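Local coordinates for radical SAM domain protein (Methanothrix thermoacetophila, PDB 6Y1X) that probably makes the carbide-containing iron-sulfur precursor of the nitrogenase iron-molybdenum cofactor, using radical S-adenosylmethionine chemistry, at residues D148-E151 against D152-R155; R234-S238 against M239-I243. One frame throughout, in Å; residues are numbered along the deposited sequence.

Contact 1: D148-E151 against D152-R155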
loop_
_atom_site.group_PDB
_atom_site.type_symbol
_atom_site.label_atom_id
_atom_site.label_comp_id
_atom_site.label_asym_id
_atom_site.label_seq_id
_atom_site.Cartn_x
_atom_site.Cartn_y
_atom_site.Cartn_z
ATOM N N ASP A 148 7.216 -8.332 10.566
ATOM C CA ASP A 148 6.640 -9.294 11.498
ATOM C C ASP A 148 5.646 -10.236 10.828
ATOM O O ASP A 148 5.460 -11.362 11.296
ATOM C CB ASP A 148 5.954 -8.570 12.657
ATOM C CG ASP A 148 6.941 -7.939 13.622
ATOM O OD1 ASP A 148 8.152 -8.228 13.513
ATOM O OD2 ASP A 148 6.505 -7.155 14.492
ATOM N N ARG A 149 5.015 -9.817 9.731
ATOM C CA ARG A 149 3.941 -10.602 9.141
ATOM C C ARG A 149 4.261 -11.138 7.750
ATOM O O ARG A 149 3.413 -11.821 7.165
ATOM C CB ARG A 149 2.647 -9.778 9.068
ATOM C CG ARG A 149 2.099 -9.329 10.420
ATOM C CD ARG A 149 2.109 -10.430 11.476
ATOM N NE ARG A 149 1.194 -11.531 11.201
ATOM C CZ ARG A 149 -0.018 -11.641 11.735
ATOM N NH1 ARG A 149 -0.466 -10.702 12.558
ATOM N NH2 ARG A 149 -0.785 -12.685 11.441
ATOM N N ILE A 150 5.446 -10.849 7.201
ATOM C CA ILE A 150 5.744 -11.269 5.833
ATOM C C ILE A 150 5.719 -12.787 5.728
ATOM O O ILE A 150 5.317 -13.338 4.696
ATOM C CB ILE A 150 7.094 -10.684 5.368
ATOM C CG1 ILE A 150 7.384 -11.072 3.916
ATOM C CG2 ILE A 150 8.224 -11.103 6.296
ATOM C CD1 ILE A 150 6.363 -10.551 2.927
ATOM N N GLU A 151 6.141 -13.487 6.785
ATOM C CA GLU A 151 6.121 -14.945 6.761
ATOM C C GLU A 151 4.693 -15.466 6.628
ATOM O O GLU A 151 4.442 -16.431 5.898
ATOM C CB GLU A 151 6.773 -15.498 8.026
ATOM C CG GLU A 151 6.970 -17.001 8.016
ATOM C CD GLU A 151 8.110 -17.451 8.912
ATOM O OE1 GLU A 151 8.181 -16.981 10.069
ATOM O OE2 GLU A 151 8.931 -18.279 8.462
ATOM N N ASP A 152 3.745 -14.829 7.324
ATOM C CA ASP A 152 2.341 -15.219 7.210
ATOM C C ASP A 152 1.812 -14.961 5.806
ATOM O O ASP A 152 1.113 -15.803 5.230
ATOM C CB ASP A 152 1.499 -14.465 8.237
ATOM C CG ASP A 152 1.805 -14.878 9.657
ATOM O OD1 ASP A 152 2.504 -15.898 9.841
ATOM O OD2 ASP A 152 1.351 -14.178 10.587
ATOM N N LEU A 153 2.129 -13.790 5.245
ATOM C CA LEU A 153 1.652 -13.446 3.908
ATOM C C LEU A 153 2.153 -14.454 2.888
ATOM O O LEU A 153 1.403 -14.903 2.013
ATOM C CB LEU A 153 2.122 -12.042 3.537
ATOM C CG LEU A 153 1.504 -10.877 4.302
ATOM C CD1 LEU A 153 2.154 -9.575 3.869
ATOM C CD2 LEU A 153 -0.000 -10.821 4.093
ATOM N N ASP A 154 3.443 -14.782 2.960
ATOM C CA ASP A 154 4.018 -15.794 2.085
ATOM C C ASP A 154 3.322 -17.132 2.244
ATOM O O ASP A 154 2.995 -17.798 1.257
ATOM C CB ASP A 154 5.492 -15.983 2.416
ATOM C CG ASP A 154 6.293 -16.580 1.270
ATOM O OD1 ASP A 154 5.706 -16.905 0.220
ATOM O OD2 ASP A 154 7.518 -16.785 1.448
ATOM N N ARG A 155 3.063 -17.532 3.484
ATOM C CA ARG A 155 2.521 -18.865 3.706
ATOM C C ARG A 155 1.085 -18.944 3.183
ATOM O O ARG A 155 0.647 -20.009 2.739
ATOM C CB ARG A 155 2.631 -19.224 5.187
ATOM C CG ARG A 155 2.352 -20.678 5.537
ATOM C CD ARG A 155 2.528 -20.900 7.048
ATOM N NE ARG A 155 1.479 -20.233 7.818
ATOM C CZ ARG A 155 1.493 -19.074 8.470
ATOM N NH1 ARG A 155 2.548 -18.272 8.523
ATOM N NH2 ARG A 155 0.380 -18.734 9.101
HETATM O O HOH W 1 4.878 -13.548 9.863
#
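D152 OD2 is gripped by two nitrogens of one guanidinium, with R149 NE and R149 NH2 each 2.7 Å from it. This is a salt-bridge network along helix 146-156 of a beta-alpha-beta unit, D152 lying three residues from each arginine. R149 approaches side-on, its guanidinium plane almost perpendicular to the carboxylate (89°), and reaches OD2 from the anti side; both bonds are bent, and OD2 lies a little out of the guanidinium plane. Turns at chi2 and chi3 (-67°) fold the R149 chain back toward the carboxylate. D152 OD1 lies in the plane of the R155 guanidinium, at its edge, and takes a nearly straight bond (176°) from R155 NH1, 2.7 Å away. With an alanine here, both arginines would lose the carboxylate they share, and the R155 head would probably be freer to turn. R149 also salt-bridges E119 and makes a cation-pi contact with F122. D154 points its carboxylate to K212 and R210. On the buried side I150 CD1 and L153 CD1 meet loosely, 4.4 Å apart. Backbone bond L153 N to R149 O continues the helix, and a water accepts from D152 N at 3.1 Å while donating to D148 O at 2.7 Å.

Contact 2: R234-S238 against M239-I243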
loop_
_atom_site.group_PDB
_atom_site.type_symbol
_atom_site.label_atom_id
_atom_site.label_comp_id
_atom_site.label_asym_id
_atom_site.label_seq_id
_atom_site.Cartn_x
_atom_site.Cartn_y
_atom_site.Cartn_z
ATOM N N ARG A 234 15.659 5.997 -5.838
ATOM C CA ARG A 234 16.960 5.343 -5.920
ATOM C C ARG A 234 17.064 4.199 -4.919
ATOM O O ARG A 234 17.562 3.116 -5.249
ATOM C CB ARG A 234 18.078 6.363 -5.707
ATOM C CG ARG A 234 18.314 7.274 -6.911
ATOM C CD ARG A 234 19.524 8.174 -6.710
ATOM N NE ARG A 234 19.265 9.287 -5.798
ATOM C CZ ARG A 234 18.901 10.508 -6.187
ATOM N NH1 ARG A 234 18.687 11.459 -5.287
ATOM N NH2 ARG A 234 18.773 10.789 -7.479
ATOM N N LYS A 235 16.605 4.424 -3.687
ATOM C CA LYS A 235 16.712 3.397 -2.657
ATOM C C LYS A 235 15.882 2.164 -3.011
ATOM O O LYS A 235 16.378 1.033 -2.944
ATOM C CB LYS A 235 16.279 3.985 -1.313
ATOM C CG LYS A 235 16.293 3.026 -0.136
ATOM C CD LYS A 235 17.720 2.588 0.170
ATOM C CE LYS A 235 17.799 1.877 1.517
ATOM N NZ LYS A 235 19.165 1.332 1.796
ATOM N N ILE A 236 14.611 2.358 -3.389
ATOM C CA ILE A 236 13.762 1.199 -3.678
ATOM C C ILE A 236 14.220 0.489 -4.941
ATOM O O ILE A 236 13.984 -0.715 -5.102
ATOM C CB ILE A 236 12.270 1.583 -3.767
ATOM C CG1 ILE A 236 12.009 2.530 -4.935
ATOM C CG2 ILE A 236 11.804 2.190 -2.460
ATOM C CD1 ILE A 236 10.527 2.868 -5.127
ATOM N N LYS A 237 14.850 1.214 -5.870
ATOM C CA LYS A 237 15.382 0.579 -7.071
ATOM C C LYS A 237 16.501 -0.392 -6.717
ATOM O O LYS A 237 16.530 -1.530 -7.202
ATOM C CB LYS A 237 15.870 1.649 -8.051
ATOM C CG LYS A 237 16.627 1.125 -9.261
ATOM C CD LYS A 237 15.756 0.255 -10.150
ATOM C CE LYS A 237 16.496 -0.115 -11.433
ATOM N NZ LYS A 237 17.140 1.078 -12.062
ATOM N N SER A 238 17.429 0.039 -5.855
ATOM C CA SER A 238 18.511 -0.845 -5.430
ATOM C C SER A 238 17.987 -2.050 -4.665
ATOM O O SER A 238 18.605 -3.121 -4.698
ATOM C CB SER A 238 19.513 -0.088 -4.556
ATOM O OG SER A 238 20.303 0.799 -5.323
ATOM N N MET A 239 16.870 -1.888 -3.957
ATOM C CA MET A 239 16.323 -2.950 -3.124
ATOM C C MET A 239 15.517 -3.980 -3.902
ATOM O O MET A 239 15.144 -5.006 -3.325
ATOM C CB MET A 239 15.460 -2.354 -2.017
ATOM C CG MET A 239 16.246 -1.515 -1.026
ATOM S SD MET A 239 15.173 -0.816 0.234
ATOM C CE MET A 239 15.054 -2.193 1.366
ATOM N N GLY A 240 15.238 -3.746 -5.180
ATOM C CA GLY A 240 14.488 -4.710 -5.961
ATOM C C GLY A 240 12.997 -4.490 -6.045
ATOM O O GLY A 240 12.279 -5.409 -6.451
ATOM N N VAL A 241 12.505 -3.309 -5.669
ATOM C CA VAL A 241 11.102 -2.982 -5.887
ATOM C C VAL A 241 10.799 -2.971 -7.378
ATOM O O VAL A 241 11.630 -2.569 -8.203
ATOM C CB VAL A 241 10.774 -1.636 -5.219
ATOM C CG1 VAL A 241 9.400 -1.135 -5.637
ATOM C CG2 VAL A 241 10.837 -1.796 -3.709
ATOM N N PHE A 242 9.612 -3.453 -7.738
ATOM C CA PHE A 242 9.296 -3.628 -9.148
ATOM C C PHE A 242 8.763 -2.351 -9.784
ATOM O O PHE A 242 9.146 -2.016 -10.909
ATOM C CB PHE A 242 8.275 -4.753 -9.318
ATOM C CG PHE A 242 7.778 -4.904 -10.724
ATOM C CD1 PHE A 242 8.590 -5.438 -11.709
ATOM C CD2 PHE A 242 6.502 -4.492 -11.063
ATOM C CE1 PHE A 242 8.131 -5.566 -13.007
ATOM C CE2 PHE A 242 6.038 -4.620 -12.359
ATOM C CZ PHE A 242 6.853 -5.154 -13.330
ATOM N N ILE A 243 7.905 -1.609 -9.086
ATOM C CA ILE A 243 7.264 -0.445 -9.685
ATOM C C ILE A 243 6.994 0.592 -8.603
ATOM O O ILE A 243 6.790 0.260 -7.435
ATOM C CB ILE A 243 5.976 -0.855 -10.441
ATOM C CG1 ILE A 243 5.437 0.296 -11.296
ATOM C CG2 ILE A 243 4.924 -1.394 -9.482
ATOM C CD1 ILE A 243 4.313 -0.112 -12.220
HETATM O O HOH W 2 14.324 -2.648 -8.662
#
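Two peptide carbonyls at the end of helix 229-239 are met from different directions: G240 N stands above the plane of the K237 carbonyl, 3.3 Å from K237 O, whereas V241 N comes to I236 O nearly along the C=O axis, at 3.0 Å. Together the two bonds make a Schellman motif, which ends the helix and turns the chain toward strand 243-248. G240 has a positive phi of 94°, where a CB would jam against the carbonyl oxygen of M239. The same turn brings V241 back over I236, a hydrophobic closure in which V241 CG2 lies 3.7 Å from I236 CB, the two side chains crossing at a slant. I236 CG1 sits between its backbone N and carbonyl carbon (chi1 64°), a crowded position, and its CD1 reaches V241 CG1. In the last turn of the helix, M239 CG packs closely on K235 O, 3.2 Å away, while the K235 chain crosses M239 at an angle, its CG and CE each 4.0 Å from M239 SD. M239 N also bonds to K235 O. A water lies 2.9 Å from K237 O and 2.7 Å from V241 O. M239 rests on L201 and E205 of helix 189-209, and V241 on I204. I236 and V241 both lie against V216 of strand 213-220, to which F242 and I243 add backbone hydrogen bonds as the chain enters strand 243-248.

Overall arrangement
Contact 1 comes first along the chain and contact 2 follows, their centres about 20 Å apart and their nearest atoms about 12 Å. Contact 1 lies within helix 146-156, contact 2 at the end of helix 229-239 and in the loop after it. Both helices connect strands of the six-stranded parallel sheet, the partial TIM barrel of radical SAM enzymes: the first links strands 136-141 and 160-164, the second strand 213-220 and the outermost strand, 243-248. Helix 189-209 packs against both, through I150 and through M239 and V241. L153 and V241 each have a side chain about 11 Å from a bound iron-sulfur cluster; at that distance neither contact reaches a cluster, and both are packing of the barrel's helices.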